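Serine/threonine/tyrosine-interacting protein (Homo sapiens, PDB 2R0B) acts as a catalytically inactive phosphatase that anchors ERK1 and ERK2 in the nucleus and, by binding the F-box of FBXW7, blocks its assembly into the SCF ubiquitin ligase. Local coordinates at residues Thr35-Ile40 against Gln55-Leu60; Ile64-Val69 against Asn135-Phe140; Tyr111-Phe116 against Glu146-Tyr151. All blocks are in the same frame, centred on the assembly; numbering follows the deposited sequence.

Contact 1: residues Thr35-Ile40 against Gln55-Leu60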
ATOM      1  N   THR A  35       5.866  10.375   6.284  1.00 15.04           N
ATOM      2  CA  THR A  35       7.306  10.494   6.051  1.00 15.72           C
ATOM      3  C   THR A  35       7.802   9.563   4.946  1.00 14.62           C
ATOM      4  O   THR A  35       8.901   9.768   4.408  1.00 16.13           O
ATOM      5  CB  THR A  35       8.127  10.187   7.326  1.00 16.10           C
ATOM      6  OG1 THR A  35       7.784   8.902   7.840  1.00 17.21           O
ATOM      7  CG2 THR A  35       7.877  11.244   8.381  1.00 17.49           C
ATOM      8  N   HIS A  36       7.001   8.545   4.645  1.00 15.19           N
ATOM      9  CA  HIS A  36       7.354   7.502   3.684  1.00 12.58           C
ATOM     10  C   HIS A  36       6.179   7.210   2.743  1.00 12.90           C
ATOM     11  O   HIS A  36       5.043   7.162   3.185  1.00 12.92           O
ATOM     12  CB  HIS A  36       7.661   6.220   4.449  1.00 12.77           C
ATOM     13  CG  HIS A  36       8.964   6.231   5.184  1.00 13.09           C
ATOM     14  ND1 HIS A  36       9.151   6.922   6.364  1.00 14.57           N
ATOM     15  CD2 HIS A  36      10.133   5.597   4.925  1.00 15.46           C
ATOM     16  CE1 HIS A  36      10.391   6.735   6.782  1.00 19.02           C
ATOM     17  NE2 HIS A  36      11.006   5.931   5.929  1.00 16.85           N
ATOM     18  N   ILE A  37       6.448   6.980   1.455  1.00 12.36           N
ATOM     19  CA  ILE A  37       5.365   6.702   0.507  1.00 11.78           C
ATOM     20  C   ILE A  37       5.734   5.518  -0.397  1.00 13.00           C
ATOM     21  O   ILE A  37       6.829   5.489  -0.965  1.00 13.26           O
ATOM     22  CB  ILE A  37       5.081   7.945  -0.375  1.00 12.38           C
ATOM     23  CG1 ILE A  37       4.700   9.153   0.502  1.00 10.76           C
ATOM     24  CG2 ILE A  37       4.012   7.635  -1.441  1.00 12.23           C
ATOM     25  CD1 ILE A  37       4.504  10.451  -0.272  1.00 11.63           C
ATOM     26  N   ILE A  38       4.876   4.512  -0.449  1.00 11.91           N
ATOM     27  CA  ILE A  38       5.023   3.429  -1.441  1.00 12.69           C
ATOM     28  C   ILE A  38       4.148   3.865  -2.618  1.00 13.09           C
ATOM     29  O   ILE A  38       2.934   3.977  -2.488  1.00 13.11           O
ATOM     30  CB  ILE A  38       4.606   2.043  -0.913  1.00 13.01           C
ATOM     31  CG1 ILE A  38       5.447   1.646   0.300  1.00 13.01           C
ATOM     32  CG2 ILE A  38       4.784   0.977  -2.031  1.00 12.86           C
ATOM     33  CD1 ILE A  38       5.095   0.276   0.886  1.00 13.06           C
ATOM     34  N   CYS A  39       4.785   4.120  -3.756  1.00 14.03           N
ATOM     35  CA  CYS A  39       4.101   4.647  -4.955  1.00 14.10           C
ATOM     36  C   CYS A  39       4.062   3.524  -6.003  1.00 14.70           C
ATOM     37  O   CYS A  39       5.116   3.157  -6.543  1.00 14.95           O
ATOM     38  CB  CYS A  39       4.893   5.867  -5.448  1.00 14.18           C
ATOM     39  SG  CYS A  39       4.507   6.440  -7.139  1.00 16.18           S
ATOM     40  N   ILE A  40       2.881   2.939  -6.240  1.00 13.47           N
ATOM     41  CA  ILE A  40       2.752   1.746  -7.075  1.00 14.58           C
ATOM     42  C   ILE A  40       2.074   2.132  -8.389  1.00 15.56           C
ATOM     43  O   ILE A  40       1.021   2.758  -8.372  1.00 15.73           O
ATOM     44  CB  ILE A  40       1.876   0.662  -6.410  1.00 15.24           C
ATOM     45  CG1 ILE A  40       2.498   0.166  -5.098  1.00 15.62           C
ATOM     46  CG2 ILE A  40       1.626  -0.514  -7.403  1.00 15.06           C
ATOM     47  CD1 ILE A  40       1.449  -0.333  -4.082  1.00 19.31           C
ATOM     48  N   GLN A  55      12.379  15.930  -2.219  1.00 29.88           N
ATOM     49  CA  GLN A  55      13.229  16.281  -1.096  1.00 29.59           C
ATOM     50  C   GLN A  55      12.591  16.040   0.268  1.00 28.49           C
ATOM     51  O   GLN A  55      13.281  16.103   1.276  1.00 29.93           O
ATOM     52  CB  GLN A  55      13.693  17.744  -1.227  1.00 30.07           C
ATOM     53  CG  GLN A  55      14.717  18.003  -2.335  1.00 33.13           C
ATOM     54  CD  GLN A  55      16.108  17.475  -1.990  1.00 35.53           C
ATOM     55  OE1 GLN A  55      16.378  16.272  -2.101  1.00 38.80           O
ATOM     56  NE2 GLN A  55      16.999  18.375  -1.577  1.00 36.66           N
ATOM     57  N   LEU A  56      11.291  15.750   0.305  1.00 26.90           N
ATOM     58  CA  LEU A  56      10.550  15.743   1.568  1.00 25.21           C
ATOM     59  C   LEU A  56      10.191  14.374   2.141  1.00 23.97           C
ATOM     60  O   LEU A  56       9.863  14.265   3.323  1.00 25.18           O
ATOM     61  CB  LEU A  56       9.279  16.598   1.455  1.00 24.75           C
ATOM     62  CG  LEU A  56       9.460  18.100   1.174  1.00 25.33           C
ATOM     63  CD1 LEU A  56       8.176  18.742   0.729  1.00 25.71           C
ATOM     64  CD2 LEU A  56      10.018  18.837   2.390  1.00 28.80           C
ATOM     65  N   PHE A  57      10.230  13.346   1.309  1.00 21.97           N
ATOM     66  CA  PHE A  57       9.735  12.035   1.719  1.00 19.66           C
ATOM     67  C   PHE A  57      10.682  10.971   1.228  1.00 18.33           C
ATOM     68  O   PHE A  57      11.419  11.199   0.255  1.00 18.36           O
ATOM     69  CB  PHE A  57       8.343  11.764   1.114  1.00 19.57           C
ATOM     70  CG  PHE A  57       7.279  12.743   1.532  1.00 19.46           C
ATOM     71  CD1 PHE A  57       6.809  12.782   2.827  1.00 22.79           C
ATOM     72  CD2 PHE A  57       6.719  13.612   0.604  1.00 20.30           C
ATOM     73  CE1 PHE A  57       5.829  13.706   3.209  1.00 23.16           C
ATOM     74  CE2 PHE A  57       5.746  14.547   0.986  1.00 21.61           C
ATOM     75  CZ  PHE A  57       5.298  14.588   2.296  1.00 19.66           C
ATOM     76  N   ARG A  58      10.653   9.811   1.876  1.00 16.27           N
ATOM     77  CA  ARG A  58      11.320   8.617   1.344  1.00 16.36           C
ATOM     78  C   ARG A  58      10.322   7.779   0.544  1.00 14.94           C
ATOM     79  O   ARG A  58       9.232   7.456   1.036  1.00 15.32           O
ATOM     80  CB  ARG A  58      11.938   7.779   2.459  1.00 16.00           C
ATOM     81  CG  ARG A  58      13.020   8.497   3.259  1.00 21.43           C
ATOM     82  CD  ARG A  58      13.768   7.534   4.156  1.00 26.18           C
ATOM     83  NE  ARG A  58      14.855   8.195   4.885  1.00 32.68           N
ATOM     84  CZ  ARG A  58      15.654   7.580   5.752  1.00 34.52           C
ATOM     85  NH1 ARG A  58      15.507   6.279   5.999  1.00 35.48           N
ATOM     86  NH2 ARG A  58      16.616   8.265   6.368  1.00 35.94           N
ATOM     87  N   TYR A  59      10.685   7.425  -0.683  1.00 14.28           N
ATOM     88  CA  TYR A  59       9.781   6.720  -1.575  1.00 14.27           C
ATOM     89  C   TYR A  59      10.220   5.284  -1.800  1.00 14.34           C
ATOM     90  O   TYR A  59      11.411   4.969  -1.717  1.00 13.18           O
ATOM     91  CB  TYR A  59       9.718   7.437  -2.932  1.00 14.33           C
ATOM     92  CG  TYR A  59       8.889   8.692  -2.935  1.00 14.93           C
ATOM     93  CD1 TYR A  59       7.525   8.653  -3.255  1.00 14.42           C
ATOM     94  CD2 TYR A  59       9.458   9.925  -2.624  1.00 16.27           C
ATOM     95  CE1 TYR A  59       6.752   9.816  -3.270  1.00 16.14           C
ATOM     96  CE2 TYR A  59       8.701  11.081  -2.624  1.00 15.96           C
ATOM     97  CZ  TYR A  59       7.348  11.026  -2.953  1.00 16.58           C
ATOM     98  OH  TYR A  59       6.612  12.186  -2.995  1.00 16.86           O
ATOM     99  N   LEU A  60       9.243   4.416  -2.079  1.00 13.22           N
ATOM    100  CA  LEU A  60       9.492   3.105  -2.640  1.00 13.71           C
ATOM    101  C   LEU A  60       8.587   2.975  -3.855  1.00 14.00           C
ATOM    102  O   LEU A  60       7.363   2.934  -3.719  1.00 14.46           O
ATOM    103  CB  LEU A  60       9.206   1.999  -1.613  1.00 14.11           C
ATOM    104  CG  LEU A  60       9.405   0.567  -2.085  1.00 12.32           C
ATOM    105  CD1 LEU A  60      10.865   0.379  -2.442  1.00 17.34           C
ATOM    106  CD2 LEU A  60       9.048  -0.461  -1.000  1.00 14.88           C
TER
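Neighbouring parallel strands at one edge of the central sheet of the phosphatase-like domain pair here, His-36 beside Arg-58, Ile-37 beside Tyr-59 and Ile-38 beside Leu-60. Four backbone hydrogen bonds join them: Arg-58 N to Thr-35 O, Ile-37 N to Arg-58 O, Leu-60 N to Ile-37 O and, the shortest, Cys-39 N to Leu-60 O at 2.8 Å. Ile-37 gives and takes a bond to the residues flanking Tyr-59, the parallel pattern. With CG1 beside the backbone N (chi1 -59°), Ile-37 carries CD1 over one face of the Phe-57 ring, a CH-pi contact 4.3 Å from the ring centroid, while the same methyl meets Tyr-59 CE1 obliquely at 3.8 Å. Within the dual-specificity phosphatase fold, strand 58-63 is an outermost strand, and strand 36-41 bonds on its other flank to strand 93-96. The Tyr-59 OH accepts a hydrogen bond from Phe-53 N, in the motif Phe-53 to Gln-55 that binds FBXW7. With an alanine in place of Tyr-59, Phe-53 N would probably lose its hydroxyl partner and a gap would open beside Ile-37 CD1. On the face of the sheet opposite Ile-37 and Tyr-59, the His-36 ring and the Arg-58 chain lie side by side, NE2 of His-36 3.7 Å from CD of Arg-58. Thr-35 OG1, in the plane of the imidazole, shares a 2.8 Å hydrogen bond with His-36 ND1 that helps fix the ring's rotation.

Contact 2: residues Ile64-Val69 against Asn135-Phe140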
ATOM      1  N   ILE A  64       4.320  -2.227 -11.070  1.00 14.92           N
ATOM      2  CA  ILE A  64       3.403  -3.376 -10.941  1.00 15.88           C
ATOM      3  C   ILE A  64       2.153  -3.133 -11.778  1.00 15.75           C
ATOM      4  O   ILE A  64       1.562  -2.055 -11.680  1.00 16.02           O
ATOM      5  CB  ILE A  64       2.949  -3.574  -9.452  1.00 15.48           C
ATOM      6  CG1 ILE A  64       4.152  -3.970  -8.573  1.00 16.47           C
ATOM      7  CG2 ILE A  64       1.806  -4.627  -9.366  1.00 17.40           C
ATOM      8  CD1 ILE A  64       3.925  -4.020  -7.094  1.00 19.00           C
ATOM      9  N   ALA A  65       1.763  -4.115 -12.594  1.00 16.47           N
ATOM     10  CA  ALA A  65       0.479  -4.078 -13.313  1.00 16.44           C
ATOM     11  C   ALA A  65      -0.664  -4.640 -12.478  1.00 16.71           C
ATOM     12  O   ALA A  65      -0.467  -5.594 -11.705  1.00 16.77           O
ATOM     13  CB  ALA A  65       0.591  -4.857 -14.596  1.00 16.96           C
ATOM     14  N   ASP A  66      -1.855  -4.063 -12.625  1.00 16.16           N
ATOM     15  CA  ASP A  66      -3.050  -4.602 -11.961  1.00 17.34           C
ATOM     16  C   ASP A  66      -3.720  -5.700 -12.782  1.00 17.72           C
ATOM     17  O   ASP A  66      -4.720  -5.478 -13.468  1.00 19.05           O
ATOM     18  CB  ASP A  66      -4.058  -3.497 -11.604  1.00 15.92           C
ATOM     19  CG  ASP A  66      -5.247  -4.027 -10.816  1.00 18.26           C
ATOM     20  OD1 ASP A  66      -5.079  -5.043 -10.109  1.00 21.03           O
ATOM     21  OD2 ASP A  66      -6.346  -3.434 -10.894  1.00 18.51           O
ATOM     22  N   ASN A  67      -3.128  -6.889 -12.753  1.00 19.18           N
ATOM     23  CA  ASN A  67      -3.731  -8.043 -13.409  1.00 19.97           C
ATOM     24  C   ASN A  67      -3.407  -9.341 -12.670  1.00 20.01           C
ATOM     25  O   ASN A  67      -2.392  -9.408 -11.977  1.00 19.03           O
ATOM     26  CB  ASN A  67      -3.412  -8.103 -14.906  1.00 21.69           C
ATOM     27  CG  ASN A  67      -1.998  -8.514 -15.195  1.00 23.78           C
ATOM     28  OD1 ASN A  67      -1.601  -9.659 -14.942  1.00 28.12           O
ATOM     29  ND2 ASN A  67      -1.237  -7.610 -15.786  1.00 28.71           N
ATOM     30  N   PRO A  68      -4.286 -10.348 -12.794  1.00 20.70           N
ATOM     31  CA  PRO A  68      -4.123 -11.585 -12.007  1.00 21.50           C
ATOM     32  C   PRO A  68      -2.842 -12.408 -12.214  1.00 22.05           C
ATOM     33  O   PRO A  68      -2.534 -13.279 -11.387  1.00 22.61           O
ATOM     34  CB  PRO A  68      -5.389 -12.398 -12.312  1.00 21.21           C
ATOM     35  CG  PRO A  68      -6.064 -11.734 -13.472  1.00 22.65           C
ATOM     36  CD  PRO A  68      -5.510 -10.344 -13.620  1.00 20.83           C
ATOM     37  N   VAL A  69      -2.094 -12.167 -13.283  1.00 21.08           N
ATOM     38  CA  VAL A  69      -0.839 -12.908 -13.425  1.00 21.84           C
ATOM     39  C   VAL A  69       0.406 -12.119 -12.990  1.00 20.76           C
ATOM     40  O   VAL A  69       1.511 -12.654 -12.959  1.00 21.59           O
ATOM     41  CB  VAL A  69      -0.665 -13.523 -14.837  1.00 22.56           C
ATOM     42  CG1 VAL A  69      -1.967 -14.179 -15.289  1.00 24.43           C
ATOM     43  CG2 VAL A  69      -0.223 -12.481 -15.832  1.00 23.07           C
ATOM     44  N   ASN A 135     -10.646  -4.062  -3.551  1.00 16.49           N
ATOM     45  CA  ASN A 135     -10.977  -5.261  -4.304  1.00 17.01           C
ATOM     46  C   ASN A 135      -9.724  -5.818  -4.997  1.00 16.39           C
ATOM     47  O   ASN A 135      -9.556  -5.661  -6.204  1.00 17.33           O
ATOM     48  CB  ASN A 135     -12.122  -4.937  -5.281  1.00 18.12           C
ATOM     49  CG  ASN A 135     -12.653  -6.148  -6.027  1.00 19.23           C
ATOM     50  OD1 ASN A 135     -12.565  -7.304  -5.580  1.00 22.45           O
ATOM     51  ND2 ASN A 135     -13.218  -5.880  -7.188  1.00 21.52           N
ATOM     52  N   PRO A 136      -8.826  -6.476  -4.226  1.00 16.23           N
ATOM     53  CA  PRO A 136      -7.673  -7.060  -4.909  1.00 15.75           C
ATOM     54  C   PRO A 136      -8.149  -8.094  -5.933  1.00 15.67           C
ATOM     55  O   PRO A 136      -9.116  -8.844  -5.672  1.00 15.70           O
ATOM     56  CB  PRO A 136      -6.891  -7.742  -3.772  1.00 15.42           C
ATOM     57  CG  PRO A 136      -7.357  -7.095  -2.529  1.00 17.50           C
ATOM     58  CD  PRO A 136      -8.800  -6.767  -2.781  1.00 16.32           C
ATOM     59  N   ASN A 137      -7.526  -8.130  -7.113  1.00 15.81           N
ATOM     60  CA  ASN A 137      -7.906  -9.161  -8.094  1.00 15.17           C
ATOM     61  C   ASN A 137      -7.611 -10.559  -7.540  1.00 14.33           C
ATOM     62  O   ASN A 137      -6.873 -10.701  -6.565  1.00 14.50           O
ATOM     63  CB  ASN A 137      -7.269  -8.919  -9.489  1.00 15.45           C
ATOM     64  CG  ASN A 137      -5.789  -9.214  -9.542  1.00 16.63           C
ATOM     65  OD1 ASN A 137      -5.328 -10.303  -9.178  1.00 16.82           O
ATOM     66  ND2 ASN A 137      -5.020  -8.253 -10.048  1.00 17.56           N
ATOM     67  N   ALA A 138      -8.170 -11.576  -8.181  1.00 15.12           N
ATOM     68  CA  ALA A 138      -8.090 -12.944  -7.680  1.00 14.53           C
ATOM     69  C   ALA A 138      -6.665 -13.468  -7.642  1.00 14.76           C
ATOM     70  O   ALA A 138      -6.313 -14.242  -6.745  1.00 14.75           O
ATOM     71  CB  ALA A 138      -8.987 -13.876  -8.534  1.00 15.21           C
ATOM     72  N   GLY A 139      -5.828 -13.008  -8.571  1.00 15.00           N
ATOM     73  CA  GLY A 139      -4.443 -13.465  -8.612  1.00 15.22           C
ATOM     74  C   GLY A 139      -3.732 -12.989  -7.362  1.00 14.62           C
ATOM     75  O   GLY A 139      -2.961 -13.726  -6.734  1.00 15.54           O
ATOM     76  N   PHE A 140      -4.035 -11.751  -6.990  1.00 14.24           N
ATOM     77  CA  PHE A 140      -3.465 -11.101  -5.827  1.00 14.31           C
ATOM     78  C   PHE A 140      -3.957 -11.784  -4.548  1.00 13.93           C
ATOM     79  O   PHE A 140      -3.197 -11.930  -3.578  1.00 14.89           O
ATOM     80  CB  PHE A 140      -3.859  -9.618  -5.799  1.00 13.41           C
ATOM     81  CG  PHE A 140      -3.173  -8.776  -6.845  1.00 13.68           C
ATOM     82  CD1 PHE A 140      -2.180  -9.300  -7.674  1.00 14.32           C
ATOM     83  CD2 PHE A 140      -3.524  -7.424  -6.986  1.00 13.62           C
ATOM     84  CE1 PHE A 140      -1.531  -8.472  -8.617  1.00 14.47           C
ATOM     85  CE2 PHE A 140      -2.887  -6.608  -7.933  1.00 12.55           C
ATOM     86  CZ  PHE A 140      -1.908  -7.135  -8.747  1.00 15.08           C
TER
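Asn-137 lies between Asp-66 and the first turn of helix 138-152, and its amide serves both. The first torsion (chi1 73°) sets CG between the backbone N and the carbonyl carbon, which turns OD1 back onto the helix start: it accepts from Phe-140 N at 2.9 Å and, weakly, from Gly-139 N. The other end of the amide, ND2, donates to Asp-66 OD1 at 3.2 Å. Asp-66 extends to meet it with CG anti to the backbone N (chi1 -175°), and its oxygen is approached on the anti side, from outside the carboxylate plane; amide and carboxylate are nevertheless only 17° from coplanar. ND2 also rests 3.3 Å above the centre of the Phe-140 ring, so that the amide is held by bonds at both ends and by an aromatic face beneath. At the edge of the ring, in its plane, Ala-65 O lies 3.6 Å from Phe-140 CZ. Pro-68 packs against the amide oxygen, its CA 3.3 Å from Asn-137 OD1, and Gly-139 CA makes a CA-H...O contact of 3.4 Å with Pro-68 O. Ser-102 grips both segments, hydrogen-bonding through OG to Asp-66 OD1 and to Asn-137 N. The arrangement is an asparagine N-cap facing the loop after strand 58-63, which probably corresponds to the general-acid loop of active dual-specificity phosphatases.

Contact 3: residues Tyr111-Phe116 against Glu146-Tyr151; sequences YIMETF and EYEAIY
Glu-114 leaves its helix with CG anti to the backbone N (chi1 -170°) and extends onward, while Tyr-151 has CG between the backbone N and the carbonyl carbon (chi1 63°); together these torsions lay the acidic chain flat over the phenol. The two belong to helices 103-116 and 138-152 of the alpha/beta phosphatase fold, which run in roughly the same direction with local axes 10.5 Å apart. Glu-114 CG sits over the centre of the Tyr-151 ring, a CH-pi contact 3.9 Å from the centroid, and the carboxylate beyond it stacks on the same ring with planes only 9° apart. The opposite face of the ring is backed by Glu-148 CA, 3.5 Å above its plane, so the phenol is sandwiched between its own helix and the neighbouring one. Tyr-147 then grips the carboxylate: its OH donates to Glu-114 OE1 at 2.8 Å, on the syn side and somewhat out of the carboxylate plane, with the Tyr-147 ring turned nearly perpendicular to that group. Together with the stacking, this bond restrains rotation about the acid's last torsion. Beyond the pair, Phe-76 meets the Tyr-147 ring edge-to-face, and Lys-80, whose NZ bonds to Thr-115 OG1, also packs on Glu-114. Met-113, which also packs on Tyr-120 and Ala-123 of helix 120-130, presents CB to Tyr-151 OH at 3.2 Å. Its chain bends at the last torsion, bringing CE within 3.8 Å of Glu-148 CB.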
ATOM      1  N   TYR A 111       0.796  -6.663   4.740  1.00 11.96           N
ATOM      2  CA  TYR A 111       1.397  -6.126   5.944  1.00 13.53           C
ATOM      3  C   TYR A 111       0.531  -6.505   7.142  1.00 12.77           C
ATOM      4  O   TYR A 111       1.054  -6.940   8.171  1.00 13.17           O
ATOM      5  CB  TYR A 111       1.601  -4.597   5.846  1.00 13.37           C
ATOM      6  CG  TYR A 111       2.193  -4.048   7.118  1.00 13.72           C
ATOM      7  CD1 TYR A 111       3.570  -4.134   7.374  1.00 13.45           C
ATOM      8  CD2 TYR A 111       1.364  -3.547   8.116  1.00 15.16           C
ATOM      9  CE1 TYR A 111       4.107  -3.665   8.574  1.00 13.11           C
ATOM     10  CE2 TYR A 111       1.887  -3.087   9.319  1.00 14.97           C
ATOM     11  CZ  TYR A 111       3.246  -3.141   9.535  1.00 14.62           C
ATOM     12  OH  TYR A 111       3.703  -2.703  10.753  1.00 17.43           O
ATOM     13  N   ILE A 112      -0.785  -6.366   6.993  1.00 13.32           N
ATOM     14  CA  ILE A 112      -1.713  -6.626   8.120  1.00 13.96           C
ATOM     15  C   ILE A 112      -1.766  -8.102   8.489  1.00 14.03           C
ATOM     16  O   ILE A 112      -1.714  -8.464   9.678  1.00 14.91           O
ATOM     17  CB  ILE A 112      -3.132  -6.120   7.814  1.00 14.44           C
ATOM     18  CG1 ILE A 112      -3.141  -4.609   7.805  1.00 15.60           C
ATOM     19  CG2 ILE A 112      -4.166  -6.706   8.856  1.00 16.35           C
ATOM     20  CD1 ILE A 112      -4.392  -4.004   7.179  1.00 15.36           C
ATOM     21  N   MET A 113      -1.810  -8.965   7.473  1.00 13.48           N
ATOM     22  CA  MET A 113      -1.808 -10.411   7.708  1.00 12.94           C
ATOM     23  C   MET A 113      -0.601 -10.882   8.524  1.00 14.71           C
ATOM     24  O   MET A 113      -0.748 -11.580   9.551  1.00 15.33           O
ATOM     25  CB  MET A 113      -1.874 -11.171   6.367  1.00 12.93           C
ATOM     26  CG  MET A 113      -3.231 -11.044   5.653  1.00 12.57           C
ATOM     27  SD  MET A 113      -3.241 -11.809   4.009  1.00  8.99           S
ATOM     28  CE  MET A 113      -2.809 -13.521   4.438  1.00 14.88           C
ATOM     29  N   GLU A 114       0.593 -10.497   8.078  1.00 14.88           N
ATOM     30  CA  GLU A 114       1.803 -10.930   8.742  1.00 15.41           C
ATOM     31  C   GLU A 114       1.994 -10.324  10.127  1.00 15.39           C
ATOM     32  O   GLU A 114       2.392 -11.021  11.069  1.00 16.39           O
ATOM     33  CB  GLU A 114       3.015 -10.630   7.877  1.00 15.70           C
ATOM     34  CG  GLU A 114       4.247 -11.278   8.434  1.00 17.43           C
ATOM     35  CD  GLU A 114       5.385 -11.334   7.466  1.00 19.67           C
ATOM     36  OE1 GLU A 114       5.355 -10.634   6.414  1.00 19.37           O
ATOM     37  OE2 GLU A 114       6.329 -12.091   7.782  1.00 22.46           O
ATOM     38  N   THR A 115       1.740  -9.024  10.238  1.00 14.28           N
ATOM     39  CA  THR A 115       2.037  -8.275  11.465  1.00 14.45           C
ATOM     40  C   THR A 115       1.022  -8.571  12.567  1.00 14.06           C
ATOM     41  O   THR A 115       1.392  -8.744  13.749  1.00 15.53           O
ATOM     42  CB  THR A 115       2.123  -6.770  11.147  1.00 14.22           C
ATOM     43  OG1 THR A 115       3.115  -6.572  10.130  1.00 15.00           O
ATOM     44  CG2 THR A 115       2.529  -5.937  12.396  1.00 15.14           C
ATOM     45  N   PHE A 116      -0.246  -8.663  12.182  1.00 13.88           N
ATOM     46  CA  PHE A 116      -1.337  -8.810  13.157  1.00 14.88           C
ATOM     47  C   PHE A 116      -1.913 -10.213  13.222  1.00 15.23           C
ATOM     48  O   PHE A 116      -2.877 -10.460  13.954  1.00 14.89           O
ATOM     49  CB  PHE A 116      -2.440  -7.781  12.880  1.00 15.59           C
ATOM     50  CG  PHE A 116      -2.015  -6.365  13.137  1.00 14.97           C
ATOM     51  CD1 PHE A 116      -2.307  -5.752  14.352  1.00 15.61           C
ATOM     52  CD2 PHE A 116      -1.275  -5.652  12.198  1.00 16.53           C
ATOM     53  CE1 PHE A 116      -1.904  -4.452  14.606  1.00 17.30           C
ATOM     54  CE2 PHE A 116      -0.834  -4.353  12.464  1.00 15.35           C
ATOM     55  CZ  PHE A 116      -1.161  -3.746  13.660  1.00 16.96           C
ATOM     56  N   GLU A 146      -0.673 -17.408  -0.464  1.00 13.14           N
ATOM     57  CA  GLU A 146       0.555 -18.126  -0.746  1.00 13.73           C
ATOM     58  C   GLU A 146       1.681 -17.615   0.167  1.00 14.19           C
ATOM     59  O   GLU A 146       2.494 -18.395   0.629  1.00 15.28           O
ATOM     60  CB  GLU A 146       0.907 -17.951  -2.233  1.00 13.32           C
ATOM     61  CG  GLU A 146       2.214 -18.594  -2.723  1.00 13.99           C
ATOM     62  CD  GLU A 146       2.627 -18.093  -4.094  1.00 15.80           C
ATOM     63  OE1 GLU A 146       1.885 -17.335  -4.717  1.00 16.73           O
ATOM     64  OE2 GLU A 146       3.742 -18.441  -4.557  1.00 22.00           O
ATOM     65  N   TYR A 147       1.700 -16.309   0.423  1.00 14.33           N
ATOM     66  CA  TYR A 147       2.733 -15.674   1.216  1.00 14.60           C
ATOM     67  C   TYR A 147       2.506 -16.043   2.686  1.00 14.85           C
ATOM     68  O   TYR A 147       3.462 -16.263   3.423  1.00 14.62           O
ATOM     69  CB  TYR A 147       2.704 -14.148   0.989  1.00 15.39           C
ATOM     70  CG  TYR A 147       3.748 -13.375   1.778  1.00 16.13           C
ATOM     71  CD1 TYR A 147       5.117 -13.624   1.602  1.00 17.03           C
ATOM     72  CD2 TYR A 147       3.360 -12.394   2.699  1.00 15.92           C
ATOM     73  CE1 TYR A 147       6.076 -12.915   2.345  1.00 19.39           C
ATOM     74  CE2 TYR A 147       4.306 -11.685   3.447  1.00 16.90           C
ATOM     75  CZ  TYR A 147       5.658 -11.943   3.260  1.00 18.17           C
ATOM     76  OH  TYR A 147       6.606 -11.243   3.992  1.00 20.67           O
ATOM     77  N   GLU A 148       1.243 -16.136   3.099  1.00 15.18           N
ATOM     78  CA  GLU A 148       0.965 -16.572   4.461  1.00 15.76           C
ATOM     79  C   GLU A 148       1.507 -17.987   4.688  1.00 16.37           C
ATOM     80  O   GLU A 148       2.102 -18.274   5.732  1.00 16.37           O
ATOM     81  CB  GLU A 148      -0.533 -16.506   4.782  1.00 15.86           C
ATOM     82  CG  GLU A 148      -0.867 -16.975   6.178  1.00 16.05           C
ATOM     83  CD  GLU A 148      -2.371 -17.134   6.448  1.00 17.18           C
ATOM     84  OE1 GLU A 148      -3.087 -17.761   5.631  1.00 16.35           O
ATOM     85  OE2 GLU A 148      -2.848 -16.656   7.516  1.00 19.48           O
ATOM     86  N   ALA A 149       1.329 -18.862   3.697  1.00 16.34           N
ATOM     87  CA  ALA A 149       1.853 -20.219   3.817  1.00 16.47           C
ATOM     88  C   ALA A 149       3.384 -20.172   4.013  1.00 17.39           C
ATOM     89  O   ALA A 149       3.957 -20.941   4.802  1.00 17.67           O
ATOM     90  CB  ALA A 149       1.444 -21.041   2.603  1.00 16.45           C
ATOM     91  N   ILE A 150       4.040 -19.245   3.320  1.00 17.87           N
ATOM     92  CA  ILE A 150       5.485 -19.083   3.431  1.00 18.24           C
ATOM     93  C   ILE A 150       5.893 -18.687   4.837  1.00 17.84           C
ATOM     94  O   ILE A 150       6.695 -19.387   5.476  1.00 19.15           O
ATOM     95  CB  ILE A 150       6.029 -18.088   2.390  1.00 18.11           C
ATOM     96  CG1 ILE A 150       5.792 -18.659   0.997  1.00 18.54           C
ATOM     97  CG2 ILE A 150       7.518 -17.816   2.650  1.00 17.61           C
ATOM     98  CD1 ILE A 150       6.268 -17.770  -0.177  1.00 18.88           C
ATOM     99  N   TYR A 151       5.326 -17.594   5.351  1.00 18.04           N
ATOM    100  CA  TYR A 151       5.824 -17.080   6.631  1.00 17.17           C
ATOM    101  C   TYR A 151       5.385 -17.899   7.849  1.00 17.92           C
ATOM    102  O   TYR A 151       6.014 -17.823   8.926  1.00 18.45           O
ATOM    103  CB  TYR A 151       5.575 -15.552   6.793  1.00 17.16           C
ATOM    104  CG  TYR A 151       4.129 -15.045   6.816  1.00 15.46           C
ATOM    105  CD1 TYR A 151       3.239 -15.386   7.855  1.00 17.89           C
ATOM    106  CD2 TYR A 151       3.686 -14.141   5.855  1.00 15.49           C
ATOM    107  CE1 TYR A 151       1.917 -14.897   7.887  1.00 16.39           C
ATOM    108  CE2 TYR A 151       2.381 -13.640   5.885  1.00 14.96           C
ATOM    109  CZ  TYR A 151       1.507 -14.009   6.899  1.00 16.06           C
ATOM    110  OH  TYR A 151       0.208 -13.530   6.916  1.00 17.17           O
TER

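How the contacts relate
From the N terminus, contact 1 closes first, joining two strands across a short, mostly irregular loop at whose end, running into residues 55-60, lies the FBXW7-interaction motif. Strand 58-63 then runs into the loop of contact 2, so the two meet in series, and Ile-40 CG2 packs on Ile-64 CB at 3.9 Å. Contact 2 spans a long excursion through helix 76-88, strand 93-96 and helices 103-116 and 120-130 before reaching the start of helix 138-152. Contact 3 opens inside that excursion and closes beyond it, so contacts 2 and 3 cross, sharing helix 138-152, their centres about 17 Å apart. Together they tie the sheet edge, the loop after it and the C-terminal helices into one domain.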